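Local coordinates for paenibacillus xanthan lyase (Paenibacillus, PDB 6F2P), which cleaves the polysaccharide xanthan by lyase chemistry, as a multidomain, calcium-binding enzyme with the alpha-helical and beta-sheet domains of polysaccharide lyase family 8, at residues 980-993 / 1002-1014. Numbering follows the deposited sequence.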
loop_
_atom_site.group_PDB
_atom_site.type_symbol
_atom_site.label_atom_id
_atom_site.label_comp_id
_atom_site.label_asym_id
_atom_site.label_seq_id
_atom_site.Cartn_x
_atom_site.Cartn_y
_atom_site.Cartn_z
ATOM N N VAL A 980 36.090 31.512 -47.392
ATOM C CA VAL A 980 35.495 30.635 -46.391
ATOM C C VAL A 980 34.080 30.241 -46.795
ATOM O O VAL A 980 33.240 31.102 -47.050
ATOM C CB VAL A 980 35.447 31.314 -45.011
ATOM C CG1 VAL A 980 34.861 30.365 -43.974
ATOM C CG2 VAL A 980 36.836 31.769 -44.601
ATOM N N ASP A 981 33.820 28.940 -46.864
ATOM C CA ASP A 981 32.472 28.449 -47.133
ATOM C C ASP A 981 31.741 28.130 -45.842
ATOM O O ASP A 981 32.327 27.598 -44.904
ATOM C CB ASP A 981 32.504 27.194 -48.005
ATOM C CG ASP A 981 33.028 27.466 -49.388
ATOM O OD1 ASP A 981 32.885 28.615 -49.859
ATOM O OD2 ASP A 981 33.588 26.532 -50.000
ATOM N N VAL A 982 30.459 28.463 -45.799
ATOM C CA VAL A 982 29.601 28.032 -44.711
ATOM C C VAL A 982 28.423 27.276 -45.308
ATOM O O VAL A 982 27.523 27.878 -45.892
ATOM C CB VAL A 982 29.093 29.223 -43.882
ATOM C CG1 VAL A 982 28.137 28.743 -42.806
ATOM C CG2 VAL A 982 30.262 29.976 -43.270
ATOM N N THR A 983 28.446 25.952 -45.191
ATOM C CA THR A 983 27.338 25.140 -45.679
ATOM C C THR A 983 26.336 24.942 -44.554
ATOM O O THR A 983 26.645 24.334 -43.540
ATOM C CB THR A 983 27.807 23.770 -46.204
ATOM O OG1 THR A 983 28.951 23.939 -47.052
ATOM C CG2 THR A 983 26.694 23.091 -46.983
ATOM N N HIS A 984 25.135 25.472 -44.738
ATOM C CA HIS A 984 24.108 25.428 -43.712
ATOM C C HIS A 984 22.833 24.813 -44.280
ATOM O O HIS A 984 22.825 24.279 -45.393
ATOM C CB HIS A 984 23.814 26.846 -43.233
ATOM C CG HIS A 984 23.458 27.779 -44.341
ATOM N ND1 HIS A 984 22.152 28.033 -44.716
ATOM C CD2 HIS A 984 24.231 28.492 -45.197
ATOM C CE1 HIS A 984 22.141 28.868 -45.734
ATOM N NE2 HIS A 984 23.396 29.163 -46.047
ATOM N N SER A 985 21.752 24.895 -43.513
ATOM C CA SER A 985 20.456 24.438 -43.988
ATOM C C SER A 985 19.916 25.421 -45.027
ATOM O O SER A 985 19.692 26.601 -44.734
ATOM C CB SER A 985 19.475 24.283 -42.819
ATOM O OG SER A 985 18.207 23.823 -43.253
ATOM N N GLY A 986 19.728 24.933 -46.245
ATOM C CA GLY A 986 19.169 25.754 -47.299
ATOM C C GLY A 986 20.157 26.091 -48.398
ATOM O O GLY A 986 19.761 26.517 -49.485
ATOM N N GLY A 987 21.443 25.906 -48.118
ATOM C CA GLY A 987 22.476 26.174 -49.099
ATOM C C GLY A 987 23.826 26.517 -48.500
ATOM O O GLY A 987 24.059 26.321 -47.309
ATOM N N THR A 988 24.717 27.035 -49.340
ATOM C CA THR A 988 26.075 27.370 -48.932
ATOM C C THR A 988 26.369 28.848 -49.178
ATOM O O THR A 988 25.999 29.395 -50.216
ATOM C CB THR A 988 27.110 26.524 -49.709
ATOM O OG1 THR A 988 26.866 25.131 -49.482
ATOM C CG2 THR A 988 28.530 26.866 -49.276
ATOM N N ALA A 989 27.030 29.491 -48.220
ATOM C CA ALA A 989 27.484 30.866 -48.393
ATOM C C ALA A 989 29.007 30.921 -48.530
ATOM O O ALA A 989 29.714 30.060 -48.011
ATOM C CB ALA A 989 27.024 31.730 -47.231
ATOM N N THR A 990 29.501 31.928 -49.243
ATOM C CA THR A 990 30.936 32.149 -49.377
ATOM C C THR A 990 31.286 33.603 -49.084
ATOM O O THR A 990 30.619 34.517 -49.565
ATOM C CB THR A 990 31.436 31.808 -50.791
ATOM O OG1 THR A 990 31.196 30.423 -51.062
ATOM C CG2 THR A 990 32.928 32.095 -50.920
ATOM N N LEU A 991 32.321 33.815 -48.280
ATOM C CA LEU A 991 32.862 35.152 -48.082
ATOM C C LEU A 991 34.375 35.073 -48.007
ATOM O O LEU A 991 34.930 33.992 -47.818
ATOM C CB LEU A 991 32.309 35.791 -46.808
ATOM C CG LEU A 991 32.881 35.373 -45.449
ATOM C CD1 LEU A 991 32.585 36.439 -44.412
ATOM C CD2 LEU A 991 32.311 34.037 -45.002
ATOM N N ASN A 992 35.042 36.213 -48.165
ATOM C CA ASN A 992 36.483 36.279 -47.960
ATOM C C ASN A 992 36.793 36.926 -46.620
ATOM O O ASN A 992 36.127 37.879 -46.223
ATOM C CB ASN A 992 37.181 37.053 -49.088
ATOM C CG ASN A 992 37.213 36.283 -50.396
ATOM O OD1 ASN A 992 36.907 35.088 -50.440
ATOM N ND2 ASN A 992 37.601 36.964 -51.473
ATOM N N VAL A 993 37.799 36.407 -45.924
ATOM C CA VAL A 993 38.253 37.027 -44.678
ATOM C C VAL A 993 39.696 37.543 -44.787
ATOM O O VAL A 993 40.546 36.920 -45.434
ATOM C CB VAL A 993 38.092 36.080 -43.455
ATOM C CG1 VAL A 993 36.624 35.842 -43.164
ATOM C CG2 VAL A 993 38.801 34.756 -43.687
ATOM N N TRP A 1002 36.853 36.394 -31.759
ATOM C CA TRP A 1002 35.818 35.683 -32.501
ATOM C C TRP A 1002 35.218 36.602 -33.551
ATOM O O TRP A 1002 34.590 37.611 -33.226
ATOM C CB TRP A 1002 34.719 35.166 -31.573
ATOM C CG TRP A 1002 35.113 33.952 -30.794
ATOM C CD1 TRP A 1002 35.187 33.836 -29.433
ATOM C CD2 TRP A 1002 35.496 32.679 -31.327
ATOM N NE1 TRP A 1002 35.590 32.566 -29.089
ATOM C CE2 TRP A 1002 35.787 31.838 -30.234
ATOM C CE3 TRP A 1002 35.618 32.167 -32.623
ATOM C CZ2 TRP A 1002 36.194 30.514 -30.398
ATOM C CZ3 TRP A 1002 36.021 30.851 -32.783
ATOM C CH2 TRP A 1002 36.304 30.041 -31.676
ATOM N N ASN A 1003 35.420 36.253 -34.814
ATOM C CA ASN A 1003 34.942 37.084 -35.905
ATOM C C ASN A 1003 33.639 36.551 -36.464
ATOM O O ASN A 1003 33.569 35.407 -36.914
ATOM C CB ASN A 1003 36.007 37.187 -37.004
ATOM C CG ASN A 1003 37.189 38.035 -36.583
ATOM O OD1 ASN A 1003 37.020 39.176 -36.148
ATOM N ND2 ASN A 1003 38.392 37.475 -36.682
ATOM N N LEU A 1004 32.604 37.379 -36.429
ATOM C CA LEU A 1004 31.306 36.962 -36.933
ATOM C C LEU A 1004 31.313 36.866 -38.459
ATOM O O LEU A 1004 31.473 37.872 -39.148
ATOM C CB LEU A 1004 30.226 37.930 -36.459
ATOM C CG LEU A 1004 28.796 37.516 -36.783
ATOM C CD1 LEU A 1004 28.570 36.089 -36.321
ATOM C CD2 LEU A 1004 27.811 38.460 -36.116
ATOM N N LEU A 1005 31.140 35.651 -38.977
ATOM C CA LEU A 1005 31.095 35.415 -40.421
ATOM C C LEU A 1005 29.691 35.603 -40.971
ATOM O O LEU A 1005 29.504 36.201 -42.029
ATOM C CB LEU A 1005 31.575 34.002 -40.765
ATOM C CG LEU A 1005 32.940 33.579 -40.221
ATOM C CD1 LEU A 1005 33.401 32.299 -40.886
ATOM C CD2 LEU A 1005 33.961 34.686 -40.410
ATOM N N GLY A 1006 28.703 35.079 -40.252
ATOM C CA GLY A 1006 27.321 35.189 -40.672
ATOM C C GLY A 1006 26.361 34.507 -39.722
ATOM O O GLY A 1006 26.763 33.966 -38.691
ATOM N N THR A 1007 25.080 34.535 -40.071
ATOM C CA THR A 1007 24.054 33.917 -39.249
ATOM C C THR A 1007 23.127 33.101 -40.153
ATOM O O THR A 1007 22.536 33.631 -41.089
ATOM C CB THR A 1007 23.284 34.984 -38.454
ATOM O OG1 THR A 1007 24.218 35.826 -37.768
ATOM C CG2 THR A 1007 22.369 34.349 -37.431
ATOM N N TYR A 1008 23.026 31.800 -39.884
ATOM C CA TYR A 1008 22.343 30.875 -40.791
ATOM C C TYR A 1008 21.499 29.857 -40.040
ATOM O O TYR A 1008 21.647 29.685 -38.830
ATOM C CB TYR A 1008 23.366 30.142 -41.670
ATOM C CG TYR A 1008 24.337 31.070 -42.366
ATOM C CD1 TYR A 1008 24.053 31.583 -43.626
ATOM C CD2 TYR A 1008 25.534 31.445 -41.756
ATOM C CE1 TYR A 1008 24.930 32.442 -44.261
ATOM C CE2 TYR A 1008 26.420 32.305 -42.387
ATOM C CZ TYR A 1008 26.112 32.801 -43.639
ATOM O OH TYR A 1008 26.982 33.659 -44.273
ATOM N N SER A 1009 20.607 29.187 -40.764
ATOM C CA SER A 1009 19.828 28.098 -40.190
ATOM C C SER A 1009 20.588 26.798 -40.346
ATOM O O SER A 1009 21.057 26.471 -41.429
ATOM C CB SER A 1009 18.472 27.973 -40.881
ATOM O OG SER A 1009 17.653 29.085 -40.586
ATOM N N PHE A 1010 20.719 26.057 -39.256
ATOM C CA PHE A 1010 21.342 24.744 -39.316
ATOM C C PHE A 1010 20.373 23.679 -38.821
ATOM O O PHE A 1010 19.542 23.933 -37.948
ATOM C CB PHE A 1010 22.609 24.700 -38.461
ATOM C CG PHE A 1010 23.738 25.533 -38.989
ATOM C CD1 PHE A 1010 24.624 25.012 -39.923
ATOM C CD2 PHE A 1010 23.933 26.831 -38.531
ATOM C CE1 PHE A 1010 25.686 25.777 -40.403
ATOM C CE2 PHE A 1010 24.987 27.607 -39.006
ATOM C CZ PHE A 1010 25.867 27.076 -39.944
ATOM N N ASN A 1011 20.486 22.483 -39.383
ATOM C CA ASN A 1011 19.770 21.336 -38.852
ATOM C C ASN A 1011 20.611 20.680 -37.773
ATOM O O ASN A 1011 21.841 20.765 -37.796
ATOM C CB ASN A 1011 19.456 20.329 -39.961
ATOM C CG ASN A 1011 18.537 20.900 -41.025
ATOM O OD1 ASN A 1011 18.962 21.165 -42.150
ATOM N ND2 ASN A 1011 17.271 21.092 -40.674
ATOM N N ALA A 1012 19.948 20.044 -36.816
ATOM C CA ALA A 1012 20.650 19.244 -35.830
ATOM C C ALA A 1012 21.386 18.123 -36.558
ATOM O O ALA A 1012 20.832 17.484 -37.453
ATOM C CB ALA A 1012 19.675 18.683 -34.807
ATOM N N GLY A 1013 22.645 17.904 -36.197
ATOM C CA GLY A 1013 23.435 16.882 -36.853
ATOM C C GLY A 1013 24.741 17.414 -37.406
ATOM O O GLY A 1013 25.278 18.402 -36.897
ATOM N N SER A 1014 25.253 16.758 -38.446
ATOM C CA SER A 1014 26.533 17.141 -39.047
ATOM C C SER A 1014 26.451 17.380 -40.558
ATOM O O SER A 1014 27.401 17.088 -41.293
ATOM C CB SER A 1014 27.605 16.091 -38.741
ATOM O OG SER A 1014 27.917 16.060 -37.359
#
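The carbonyl oxygen of Ser1009 accepts the backbone N-H of Ser985 (N to O 2.7 Å); the donor lies in the carbonyl plane, although the N-H points at the oxygen at only 143°. Close by, the Ser985 hydroxyl donates to Asn1011 OD1 (OG to OD1 3.0 Å), approaching from above the amide carbonyl plane. These two bonds tie the type II turn of His984 to Gly987, which joins strands 980-984 and 987-993, to the end of strand 1003-1010.

Next to the turn, Tyr1008 CD1 lies over one face of the His984 imidazole, toward its rim, and the two rings form an offset stack, centroids 4.6 Å apart and planes inclined by 28°, while Tyr1008 CB makes a CH-pi contact with the same imidazole. With CG set between the backbone N and carbonyl carbon (chi1 54°), the imidazole can also fold back on its own turn, where ND1 donates to Ser985 O (2.8 Å), a bond tilted from the ring plane. His984 CB meanwhile sits over one face of Phe1010, 3.9 Å from its centroid. With an alanine here, Tyr1008 would probably lose its stacking partner and the Ser985 carbonyl its imidazole donor.

Beyond the histidine the contact is largely apolar. Val982 CG1 bridges Tyr1008 and the edge of Phe1010, and Ala989 CB abuts the tyrosine near its hydroxyl. Leu1005, at a classic beta bulge with Gly1006 opposite Val964, spreads its methyls: CD1 reaches Val980 CG1 (3.9 Å) and CD2 meets Val993 CG1 (4.0 Å).

The direct hydrogen bonds between the segments thus lie at the turn end; farther along, the two sheets of this Golvesin C-terminal domain sandwich meet through side chains rather than backbone pairing, and their hold there rests on ring and aliphatic packing.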